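Local coordinates for protein rubisco operon transcriptional regulator (Synechocystis sp., PDB 5Y2W) that acts as a LysR-type transcriptional repressor that probably couples carbon and nitrogen metabolism, its regulatory domain binding 2-phosphoglycolate, at residues Glu71-Tyr76 / Asn191-Gln196; Leu80-Val85 / Arg185-Ala190; Ala88-Pro93 / Gly168-Leu173; Phe110-Lys115 / Val132-Arg137. One frame throughout, in Å; residues are numbered along the deposited sequence.

How the contacts relate
Contacts 1 and 2 share strand 186-192, so they run into each other; their centres are about 18 Å apart, and Tyr76 packs on Tyr188 and Ala190 where they meet. Contact 2 and contact 3 share strand 81-89, which leads from the ligand to the far end of the three-stranded sheet. Contacts 2 and 4 both reach 2-phosphoglycolate, contact 2 at its carboxylate and contact 4 at its phosphate. The centres of these two contacts are about 22 Å apart and their nearest atoms about 7 Å. Contacts 1 and 3 lie on opposite sides of the chain's centre, with centres about 41 Å apart. Along the chain, contact 4 lies inside the loop closed by contact 3, contact 3 inside that of contact 2, and contact 2 inside that of contact 1.

Contact 1. Residues Glu71-Tyr76 / Asn191-Gln196; sequences EIDLNY and NLAGKQ
Asn75 and Asn191 form an antiparallel hydrogen-bonded pair at the edge of the five-stranded sheet, where outermost strand 74-79 runs beside strand 186-192. Asn75 N donates to Asn191 O over 2.8 Å, and Asn191 N to Asn75 O over 3.0 Å. Their side chains rise on the same face. Asn75 CB lies against the amide group of Asn191, whose CG sits between the backbone N and the carbonyl carbon (chi1 63°). At Asn191, replacement by an alanine would probably open a gap beside Asn75 CB, where the amide now rests. The next pair, Leu74 with Leu192, is non-hydrogen-bonded, and the two side chains start out in diverging directions. Their ends come back together, with Leu74 CD2 4.1 Å from Leu192 CD2. Ile72 approaches the same methyl at a slant, its CG2 3.9 Å from Leu192 CD2. Ile72 and Leu74 also pack on Met55 of helix 48-56, so this apolar patch joins the strand ends to that helix. Asp73 lies on the exposed side. Its carboxylate makes a tight contact with the methyl of Ala193. Ala193 is the second residue of a type II turn from Leu192 to Lys195. The pairing reaches one residue into this turn: Ala193 N donates to Asp73 O over 2.8 Å, from a position tilted out of the carbonyl plane.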
# COMPACT_ATOMS: atom_id res chain seq x y z
N GLU A 71 -20.28 15.17 -2.37
CA GLU A 71 -21.36 15.37 -1.43
C GLU A 71 -20.93 15.59 0.01
O GLU A 71 -21.72 15.41 0.92
CB GLU A 71 -22.35 14.22 -1.54
CG GLU A 71 -22.99 14.21 -2.92
CD GLU A 71 -24.38 13.60 -2.92
OE1 GLU A 71 -24.72 12.84 -1.98
OE2 GLU A 71 -25.13 13.89 -3.87
N ILE A 72 -19.69 16.01 0.23
CA ILE A 72 -19.26 16.42 1.57
C ILE A 72 -18.73 17.83 1.49
O ILE A 72 -18.01 18.18 0.54
CB ILE A 72 -18.19 15.49 2.14
CG1 ILE A 72 -18.83 14.10 2.34
CG2 ILE A 72 -17.62 16.07 3.42
CD1 ILE A 72 -17.86 13.04 2.76
N ASP A 73 -19.10 18.62 2.50
CA ASP A 73 -18.73 20.03 2.57
C ASP A 73 -17.47 20.12 3.37
O ASP A 73 -17.46 19.78 4.52
CB ASP A 73 -19.85 20.91 3.21
CG ASP A 73 -19.50 22.42 3.22
OD1 ASP A 73 -18.51 22.87 2.59
OD2 ASP A 73 -20.24 23.18 3.88
N LEU A 74 -16.42 20.60 2.74
CA LEU A 74 -15.08 20.59 3.27
C LEU A 74 -14.45 21.95 3.21
O LEU A 74 -14.65 22.68 2.23
CB LEU A 74 -14.21 19.71 2.36
CG LEU A 74 -14.52 18.23 2.40
CD1 LEU A 74 -13.69 17.47 1.36
CD2 LEU A 74 -14.25 17.72 3.80
N ASN A 75 -13.65 22.27 4.22
CA ASN A 75 -12.63 23.25 4.00
C ASN A 75 -11.36 22.53 3.48
O ASN A 75 -11.12 21.41 3.87
CB ASN A 75 -12.29 23.97 5.29
CG ASN A 75 -11.59 25.27 5.02
OD1 ASN A 75 -10.46 25.32 4.53
ND2 ASN A 75 -12.28 26.35 5.30
N TYR A 76 -10.55 23.21 2.65
CA TYR A 76 -9.27 22.68 2.24
C TYR A 76 -8.33 23.62 1.55
O TYR A 76 -8.74 24.60 0.91
CB TYR A 76 -9.43 21.48 1.32
CG TYR A 76 -10.36 21.64 0.16
CD1 TYR A 76 -9.90 22.05 -1.07
CD2 TYR A 76 -11.68 21.30 0.28
CE1 TYR A 76 -10.77 22.13 -2.16
CE2 TYR A 76 -12.55 21.39 -0.79
CZ TYR A 76 -12.09 21.80 -2.02
OH TYR A 76 -12.99 21.90 -3.05
N ASN A 191 -10.62 19.40 5.98
CA ASN A 191 -11.39 19.04 7.17
C ASN A 191 -12.86 19.34 6.91
O ASN A 191 -13.21 20.10 5.99
CB ASN A 191 -10.92 19.83 8.37
CG ASN A 191 -11.12 21.32 8.20
OD1 ASN A 191 -12.12 21.87 8.63
ND2 ASN A 191 -10.18 21.98 7.58
N LEU A 192 -13.72 18.68 7.67
CA LEU A 192 -15.19 18.87 7.53
C LEU A 192 -15.48 20.37 7.68
O LEU A 192 -14.92 21.02 8.58
CB LEU A 192 -15.96 18.02 8.57
CG LEU A 192 -15.89 16.46 8.42
CD1 LEU A 192 -16.85 15.68 9.32
CD2 LEU A 192 -16.14 16.00 6.99
N ALA A 193 -16.27 20.94 6.76
CA ALA A 193 -16.47 22.41 6.76
C ALA A 193 -17.06 22.84 8.11
O ALA A 193 -17.98 22.18 8.62
CB ALA A 193 -17.38 22.83 5.62
N GLY A 194 -16.51 23.91 8.70
CA GLY A 194 -17.08 24.46 9.92
C GLY A 194 -16.65 23.75 11.20
O GLY A 194 -16.72 24.34 12.30
N LYS A 195 -16.23 22.49 11.06
CA LYS A 195 -15.56 21.75 12.13
C LYS A 195 -14.51 22.60 12.89
O LYS A 195 -13.52 23.09 12.33
CB LYS A 195 -14.87 20.51 11.54
CG LYS A 195 -14.10 19.62 12.51
CD LYS A 195 -13.08 18.75 11.74
CE LYS A 195 -12.35 17.75 12.63
NZ LYS A 195 -13.28 16.85 13.39
N GLN A 196 -14.76 22.77 14.18
CA GLN A 196 -13.81 23.36 15.11
C GLN A 196 -12.59 22.44 15.26
O GLN A 196 -12.70 21.34 15.80
CB GLN A 196 -14.50 23.54 16.46
CG GLN A 196 -15.65 24.53 16.39
CD GLN A 196 -15.17 25.84 15.79
OE1 GLN A 196 -15.70 26.30 14.78
NE2 GLN A 196 -14.10 26.41 16.36

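Contact 2. Residues Leu80-Val85 / Arg185-Ala190; sequences LDNPLV and RRWYVA. With PGA (2-phosphoglycolic acid), chain B.
Asn82 and Arg185 lie against each other and divide the ligand carboxylate between them. Asn82 ND2 donates to PGA O1 over 2.7 Å. Arg185 takes the other oxygen near the edge of its guanidinium: NE and NH2 both donate to PGA O2, NE over 2.9 Å. The chain of Arg185 is extended from CG to NE, which carries the guanidinium out to the ligand. Behind it, Leu84 braces the shaft, its CG 3.5 Å from Arg185 CD. The Asn82 amide is held from outside as well, by Ser160 at OD1 and Ser66 at ND2. Asn82 CB stands over the five-membered ring of Trp187 in a CH-pi contact, and the amide is turned 34° from the ring plane. Farther along the ring, Leu80 CD2 touches Trp187 CZ3 at 3.6 Å, and His162 stacks on the indole. In this two-lobed fold of the periplasmic binding protein type, the chain turns a corner at Leu80, between a strand of the five-stranded sheet and one of the three-stranded sheet. Backbone bonds fix the corner: Trp187 N donates to Leu80 O, and Asn82 N reaches Arg185 O over 2.6 Å from above the carbonyl plane. On the outer side, Asp81 OD1 and Arg186 NE make a long salt bridge of 3.9 Å.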
# COMPACT_ATOMS: atom_id res chain seq x y z
N LEU A 80 0.52 20.73 -2.45
CA LEU A 80 1.51 20.02 -3.27
C LEU A 80 0.85 19.50 -4.52
O LEU A 80 -0.24 19.01 -4.48
CB LEU A 80 2.17 18.84 -2.45
CG LEU A 80 3.54 18.35 -2.93
CD1 LEU A 80 4.59 19.45 -3.03
CD2 LEU A 80 4.06 17.27 -2.03
N ASP A 81 1.51 19.63 -5.64
CA ASP A 81 1.00 19.08 -6.87
C ASP A 81 1.05 17.56 -6.82
O ASP A 81 1.91 16.99 -6.17
CB ASP A 81 1.88 19.51 -8.04
CG ASP A 81 1.76 20.99 -8.32
OD1 ASP A 81 0.88 21.63 -7.72
OD2 ASP A 81 2.54 21.50 -9.15
N ASN A 82 0.12 16.95 -7.53
CA ASN A 82 0.04 15.52 -7.62
C ASN A 82 -0.14 15.12 -9.08
O ASN A 82 -1.20 14.66 -9.50
CB ASN A 82 -1.13 15.05 -6.78
CG ASN A 82 -1.25 13.54 -6.78
OD1 ASN A 82 -0.24 12.80 -6.93
ND2 ASN A 82 -2.48 13.08 -6.64
N PRO A 83 0.90 15.30 -9.86
CA PRO A 83 0.74 14.95 -11.27
C PRO A 83 0.67 13.41 -11.48
O PRO A 83 1.51 12.67 -10.94
CB PRO A 83 1.99 15.50 -11.90
CG PRO A 83 3.02 15.43 -10.85
CD PRO A 83 2.30 15.57 -9.52
N LEU A 84 -0.36 12.98 -12.22
CA LEU A 84 -0.52 11.59 -12.63
C LEU A 84 0.13 11.36 -14.00
O LEU A 84 -0.12 12.10 -14.96
CB LEU A 84 -1.99 11.27 -12.75
CG LEU A 84 -2.89 11.55 -11.55
CD1 LEU A 84 -4.25 10.91 -11.80
CD2 LEU A 84 -2.35 11.05 -10.23
N VAL A 85 0.97 10.36 -14.11
CA VAL A 85 1.71 10.18 -15.35
C VAL A 85 1.56 8.76 -15.88
O VAL A 85 1.24 7.83 -15.12
CB VAL A 85 3.22 10.50 -15.16
CG1 VAL A 85 3.45 11.98 -14.89
CG2 VAL A 85 3.84 9.67 -14.03
N ARG A 185 -3.13 17.73 -11.04
CA ARG A 185 -3.94 17.33 -9.90
C ARG A 185 -3.15 17.77 -8.70
O ARG A 185 -1.95 17.98 -8.77
CB ARG A 185 -4.14 15.83 -10.04
CG ARG A 185 -4.89 15.08 -9.00
CD ARG A 185 -4.81 13.59 -9.41
NE ARG A 185 -5.50 12.64 -8.51
CZ ARG A 185 -6.81 12.43 -8.51
NH1 ARG A 185 -7.57 13.05 -9.38
NH2 ARG A 185 -7.36 11.54 -7.68
N ARG A 186 -3.80 17.90 -7.56
CA ARG A 186 -3.09 18.53 -6.45
C ARG A 186 -3.46 17.72 -5.27
O ARG A 186 -4.50 17.10 -5.30
CB ARG A 186 -3.58 19.98 -6.31
CG ARG A 186 -3.35 20.81 -7.59
CD ARG A 186 -3.71 22.26 -7.48
NE ARG A 186 -2.67 23.05 -6.81
CZ ARG A 186 -2.84 24.31 -6.32
NH1 ARG A 186 -4.02 24.94 -6.39
NH2 ARG A 186 -1.81 24.92 -5.74
N TRP A 187 -2.58 17.67 -4.26
CA TRP A 187 -2.97 17.22 -2.95
C TRP A 187 -3.54 18.38 -2.11
O TRP A 187 -2.95 19.44 -2.00
CB TRP A 187 -1.76 16.63 -2.22
CG TRP A 187 -1.34 15.25 -2.61
CD1 TRP A 187 -2.09 14.30 -3.25
CD2 TRP A 187 -0.09 14.66 -2.35
NE1 TRP A 187 -1.36 13.15 -3.40
CE2 TRP A 187 -0.13 13.34 -2.85
CE3 TRP A 187 1.06 15.10 -1.67
CZ2 TRP A 187 0.93 12.48 -2.76
CZ3 TRP A 187 2.13 14.25 -1.61
CH2 TRP A 187 2.04 12.93 -2.12
N TYR A 188 -4.67 18.13 -1.47
CA TYR A 188 -5.31 19.08 -0.60
C TYR A 188 -5.36 18.52 0.78
O TYR A 188 -5.59 17.32 0.96
CB TYR A 188 -6.75 19.30 -1.02
CG TYR A 188 -6.95 19.94 -2.37
CD1 TYR A 188 -6.80 21.32 -2.55
CD2 TYR A 188 -7.33 19.16 -3.47
CE1 TYR A 188 -7.03 21.91 -3.79
CE2 TYR A 188 -7.54 19.73 -4.70
CZ TYR A 188 -7.41 21.10 -4.86
OH TYR A 188 -7.65 21.60 -6.10
N VAL A 189 -5.15 19.39 1.77
CA VAL A 189 -5.46 19.03 3.15
C VAL A 189 -6.80 19.70 3.55
O VAL A 189 -7.02 20.90 3.38
CB VAL A 189 -4.32 19.36 4.12
CG1 VAL A 189 -3.90 20.81 3.99
CG2 VAL A 189 -4.74 19.05 5.56
N ALA A 190 -7.68 18.84 4.03
CA ALA A 190 -9.07 19.13 4.16
C ALA A 190 -9.54 18.74 5.56
O ALA A 190 -8.91 17.92 6.22
CB ALA A 190 -9.87 18.36 3.11
P PGA B . -6.57 6.96 -5.14
O1P PGA B . -5.97 8.45 -5.01
O2P PGA B . -5.88 6.14 -4.10
O3P PGA B . -6.27 6.57 -6.60
O4P PGA B . -7.98 7.10 -4.70
C2 PGA B . -4.61 8.83 -5.05
C1 PGA B . -4.38 10.09 -5.88
O1 PGA B . -3.19 10.54 -6.00
O2 PGA B . -5.37 10.63 -6.41

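Contact 3. Residues Ala88-Pro93 / Gly168-Leu173; sequences ARRDHP and GARSEL
Arg90 and Glu172 make the tight part of this contact. Arg90 N donates to Glu172 O over 2.8 Å, nearly along the C=O axis. Arg90 CG sits between its backbone N and carbonyl carbon (chi1 67°), which swings the side chain across Glu172. Its CD comes 3.1 Å from Glu172 OE2. Beside it, Arg89 and Glu172 run side by side, with Arg89 CG 3.4 Å from Glu172 O. Arg89 then turns to Asp91 and grips both carboxylate oxygens side-on, through NE and NH2. The solvent side is a stack of two arginines. The guanidinium of Arg90 lies flat on that of Arg170, centres 3.9 Å apart and planes 15° apart. Arg170 NH1 makes a salt bridge to Glu172 OE2 of 2.9 Å, which probably eases the like charges. Arg170 is poorly ordered, so its exact placement is uncertain. Close by, Ala169 packs on Ala169 of the second subunit. The contact marks one end of the three-stranded sheet, where strands 81-89 and 173-176 meet. Arg89 and Leu173 are an antiparallel non-hydrogen-bonded pair with diverging side chains. Leu173 packs on Lys147 and Ile150 of helix 143-151, while Arg89 NH1 bonds Ala151 O at the end of that helix.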
# COMPACT_ATOMS: atom_id res chain seq x y z
N ALA A 88 5.44 3.01 -17.95
CA ALA A 88 5.63 1.77 -18.67
C ALA A 88 6.94 1.13 -18.26
O ALA A 88 7.70 1.66 -17.43
CB ALA A 88 5.61 2.01 -20.17
N ARG A 89 7.22 -0.03 -18.83
CA ARG A 89 8.52 -0.57 -18.64
C ARG A 89 9.41 0.01 -19.68
O ARG A 89 8.96 0.39 -20.75
CB ARG A 89 8.49 -2.07 -18.68
CG ARG A 89 9.79 -2.67 -18.13
CD ARG A 89 9.62 -4.13 -17.88
NE ARG A 89 9.64 -4.85 -19.17
CZ ARG A 89 9.49 -6.17 -19.26
NH1 ARG A 89 9.33 -6.87 -18.15
NH2 ARG A 89 9.49 -6.78 -20.45
N ARG A 90 10.69 0.09 -19.36
CA ARG A 90 11.68 0.77 -20.19
C ARG A 90 11.93 0.10 -21.57
O ARG A 90 12.49 0.71 -22.44
CB ARG A 90 13.00 0.90 -19.40
CG ARG A 90 13.69 -0.44 -19.13
CD ARG A 90 14.77 -0.37 -18.06
NE ARG A 90 15.92 0.43 -18.47
CZ ARG A 90 16.93 0.80 -17.67
NH1 ARG A 90 17.91 1.53 -18.16
NH2 ARG A 90 16.95 0.44 -16.38
N ASP A 91 11.48 -1.13 -21.79
CA ASP A 91 11.62 -1.77 -23.11
C ASP A 91 10.37 -1.45 -23.94
O ASP A 91 10.21 -1.91 -25.09
CB ASP A 91 11.83 -3.29 -22.95
CG ASP A 91 10.70 -3.96 -22.15
OD1 ASP A 91 9.88 -3.30 -21.41
OD2 ASP A 91 10.63 -5.20 -22.24
N HIS A 92 9.46 -0.66 -23.41
CA HIS A 92 8.28 -0.36 -24.17
C HIS A 92 8.76 0.37 -25.42
O HIS A 92 9.66 1.18 -25.34
CB HIS A 92 7.33 0.49 -23.36
CG HIS A 92 5.98 0.61 -23.96
ND1 HIS A 92 5.68 1.53 -24.93
CD2 HIS A 92 4.82 -0.02 -23.67
CE1 HIS A 92 4.40 1.44 -25.24
NE2 HIS A 92 3.85 0.52 -24.48
N PRO A 93 8.12 0.11 -26.57
CA PRO A 93 8.52 0.75 -27.86
C PRO A 93 8.47 2.26 -27.92
O PRO A 93 9.14 2.89 -28.75
CB PRO A 93 7.50 0.17 -28.87
CG PRO A 93 7.07 -1.13 -28.26
CD PRO A 93 7.10 -0.94 -26.77
N GLY A 168 14.59 3.49 -7.56
CA GLY A 168 15.95 3.92 -7.78
C GLY A 168 16.69 2.95 -8.67
O GLY A 168 16.10 2.02 -9.21
N ALA A 169 17.98 3.24 -8.84
CA ALA A 169 18.95 2.25 -9.25
C ALA A 169 18.47 1.57 -10.54
O ALA A 169 18.24 2.25 -11.56
CB ALA A 169 19.16 1.25 -8.10
N ARG A 170 18.29 0.25 -10.48
CA ARG A 170 17.80 -0.53 -11.60
C ARG A 170 16.29 -0.45 -11.66
O ARG A 170 15.62 -1.48 -11.53
CB ARG A 170 18.26 -2.00 -11.45
CG ARG A 170 17.83 -2.97 -12.57
CD ARG A 170 18.57 -2.70 -13.86
NE ARG A 170 17.71 -2.86 -15.02
CZ ARG A 170 18.09 -2.60 -16.27
NH1 ARG A 170 17.23 -2.77 -17.27
NH2 ARG A 170 19.32 -2.17 -16.55
N SER A 171 15.74 0.75 -11.83
CA SER A 171 14.31 0.81 -12.03
C SER A 171 14.00 0.53 -13.50
O SER A 171 14.54 1.11 -14.43
CB SER A 171 13.67 2.12 -11.60
OG SER A 171 12.25 1.93 -11.61
N GLU A 172 13.09 -0.41 -13.66
CA GLU A 172 12.58 -0.85 -14.93
C GLU A 172 11.52 0.11 -15.48
O GLU A 172 11.16 0.01 -16.64
CB GLU A 172 11.95 -2.23 -14.69
CG GLU A 172 12.98 -3.33 -14.47
CD GLU A 172 13.64 -3.70 -15.79
OE1 GLU A 172 13.25 -4.72 -16.30
OE2 GLU A 172 14.46 -2.95 -16.34
N LEU A 173 11.06 1.03 -14.64
CA LEU A 173 9.91 1.85 -14.93
C LEU A 173 10.33 3.14 -15.57
O LEU A 173 11.36 3.64 -15.31
CB LEU A 173 9.17 2.20 -13.65
CG LEU A 173 8.77 1.00 -12.85
CD1 LEU A 173 7.93 1.55 -11.70
CD2 LEU A 173 8.00 0.02 -13.73

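Contact 4. Residues Phe110-Lys115 / Val132-Arg137; sequences FIMREK and VDVRVR. With PGA (2-phosphoglycolic acid), chain B.
The loop leading into helix 118-129 meets the loop leaving it here, with Phe110 touching Val134. The closest atoms are Phe110 CB and Val134 CB, 3.6 Å apart, and the side chains meet at a slant. The phenyl ring leads away from Val134 and meets Phe127 of the helix edge-to-face. Met112 approaches Val136 at about a right angle, its CG 3.8 Å from Val136 CG1. One direct backbone bond joins the loops, Phe110 N to Arg135 O at 2.9 Å. A water donates to Phe110 O and accepts from Arg137 N. This is the second lobe of the regulatory domain, and segment 110-115 supplies one of the ligand's partners, at the phosphate. Bends at chi2 and chi3 fold Arg113 so that its guanidinium edge meets PGA. NH1 donates to PGA O2P over 2.9 Å; NH2 bonds that oxygen weakly and also bonds Asn143. Arg113 grips Glu114 side-on, NE on OE2 and NH1 on OE1 (2.8 Å), which would hold the guanidinium's rotation. Glu114 OE1 also bonds Asn47. A leucine in place of Arg113 would probably cost the phosphate this positive partner and Glu114 its salt bridge. Arg137 NH2 bonds Ile39 O of the second subunit.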
# COMPACT_ATOMS: atom_id res chain seq x y z
N PHE A 110 -3.33 -2.15 -20.44
CA PHE A 110 -3.42 -1.08 -19.44
C PHE A 110 -3.98 -1.62 -18.12
O PHE A 110 -5.10 -2.15 -18.07
CB PHE A 110 -4.31 0.03 -19.95
CG PHE A 110 -4.22 1.29 -19.15
CD1 PHE A 110 -4.92 1.41 -17.96
CD2 PHE A 110 -3.45 2.34 -19.59
CE1 PHE A 110 -4.82 2.57 -17.20
CE2 PHE A 110 -3.35 3.50 -18.85
CZ PHE A 110 -4.05 3.62 -17.65
N ILE A 111 -3.22 -1.45 -17.05
CA ILE A 111 -3.61 -1.98 -15.77
C ILE A 111 -4.35 -0.92 -15.03
O ILE A 111 -3.85 0.20 -14.89
CB ILE A 111 -2.37 -2.38 -14.97
CG1 ILE A 111 -1.51 -3.39 -15.77
CG2 ILE A 111 -2.78 -2.96 -13.61
CD1 ILE A 111 -0.02 -3.26 -15.56
N MET A 112 -5.50 -1.26 -14.49
CA MET A 112 -6.28 -0.26 -13.77
C MET A 112 -6.22 -0.48 -12.26
O MET A 112 -6.00 -1.58 -11.79
CB MET A 112 -7.74 -0.36 -14.18
CG MET A 112 -8.09 0.21 -15.53
SD MET A 112 -8.35 2.00 -15.56
CE MET A 112 -8.73 2.40 -17.27
N ARG A 113 -6.37 0.59 -11.50
CA ARG A 113 -6.60 0.54 -10.07
C ARG A 113 -8.02 0.00 -9.82
O ARG A 113 -8.84 -0.07 -10.75
CB ARG A 113 -6.49 1.98 -9.49
CG ARG A 113 -5.08 2.51 -9.33
CD ARG A 113 -4.38 1.96 -8.11
NE ARG A 113 -5.20 2.24 -6.93
CZ ARG A 113 -5.21 3.38 -6.25
NH1 ARG A 113 -6.12 3.53 -5.27
NH2 ARG A 113 -4.34 4.36 -6.53
N GLU A 114 -8.30 -0.36 -8.56
CA GLU A 114 -9.66 -0.76 -8.08
C GLU A 114 -10.66 0.36 -8.27
O GLU A 114 -10.28 1.55 -8.27
CB GLU A 114 -9.62 -1.16 -6.62
CG GLU A 114 -9.54 -0.02 -5.57
CD GLU A 114 -8.19 0.71 -5.50
OE1 GLU A 114 -8.11 1.70 -4.73
OE2 GLU A 114 -7.21 0.34 -6.24
N LYS A 115 -11.92 -0.03 -8.51
CA LYS A 115 -13.08 0.85 -8.44
C LYS A 115 -13.08 1.55 -7.10
O LYS A 115 -12.85 0.92 -6.08
CB LYS A 115 -14.40 0.05 -8.59
CG LYS A 115 -14.65 -0.52 -9.99
CD LYS A 115 -16.04 -1.15 -10.15
CE LYS A 115 -16.21 -1.80 -11.52
NZ LYS A 115 -15.12 -2.76 -11.90
N VAL A 132 -10.23 7.32 -26.25
CA VAL A 132 -9.11 6.38 -26.15
C VAL A 132 -9.69 5.13 -25.55
O VAL A 132 -10.40 5.21 -24.55
CB VAL A 132 -8.00 6.94 -25.23
CG1 VAL A 132 -7.09 5.84 -24.70
CG2 VAL A 132 -7.23 8.01 -25.96
N ASP A 133 -9.40 3.98 -26.14
CA ASP A 133 -9.86 2.70 -25.58
C ASP A 133 -8.62 1.90 -25.30
O ASP A 133 -7.84 1.67 -26.23
CB ASP A 133 -10.74 1.90 -26.57
CG ASP A 133 -12.03 2.62 -26.94
OD1 ASP A 133 -12.72 3.21 -26.07
OD2 ASP A 133 -12.38 2.58 -28.14
N VAL A 134 -8.45 1.45 -24.06
CA VAL A 134 -7.29 0.65 -23.69
C VAL A 134 -7.76 -0.73 -23.38
O VAL A 134 -8.90 -0.91 -23.03
CB VAL A 134 -6.54 1.19 -22.46
CG1 VAL A 134 -5.69 2.34 -22.86
CG2 VAL A 134 -7.52 1.57 -21.33
N ARG A 135 -6.86 -1.69 -23.48
CA ARG A 135 -7.20 -3.08 -23.21
C ARG A 135 -6.93 -3.39 -21.74
O ARG A 135 -5.80 -3.43 -21.29
CB ARG A 135 -6.39 -3.98 -24.13
CG ARG A 135 -6.81 -5.42 -24.06
CD ARG A 135 -6.30 -6.26 -25.23
NE ARG A 135 -6.79 -7.66 -25.19
CZ ARG A 135 -6.24 -8.66 -24.49
NH1 ARG A 135 -5.16 -8.46 -23.76
NH2 ARG A 135 -6.78 -9.87 -24.52
N VAL A 136 -7.96 -3.55 -20.97
CA VAL A 136 -7.80 -3.80 -19.55
C VAL A 136 -8.12 -5.25 -19.21
O VAL A 136 -9.18 -5.73 -19.48
CB VAL A 136 -8.76 -2.91 -18.75
CG1 VAL A 136 -8.57 -3.12 -17.26
CG2 VAL A 136 -8.53 -1.45 -19.13
N ARG A 137 -7.19 -5.95 -18.58
CA ARG A 137 -7.51 -7.25 -17.98
C ARG A 137 -7.12 -7.39 -16.49
O ARG A 137 -7.50 -8.36 -15.83
CB ARG A 137 -6.91 -8.35 -18.86
CG ARG A 137 -7.69 -8.48 -20.18
CD ARG A 137 -7.46 -9.83 -20.81
NE ARG A 137 -6.03 -9.99 -21.12
CZ ARG A 137 -5.21 -10.92 -20.62
NH1 ARG A 137 -3.93 -10.92 -21.03
NH2 ARG A 137 -5.60 -11.84 -19.72
P PGA B . -6.57 6.96 -5.14
O1P PGA B . -5.97 8.45 -5.01
O2P PGA B . -5.88 6.14 -4.10
O3P PGA B . -6.27 6.57 -6.60
O4P PGA B . -7.98 7.10 -4.70
C2 PGA B . -4.61 8.83 -5.05
C1 PGA B . -4.38 10.09 -5.88
O1 PGA B . -3.19 10.54 -6.00
O2 PGA B . -5.37 10.63 -6.41
O HOH W 1 -4.73 -4.91 -17.84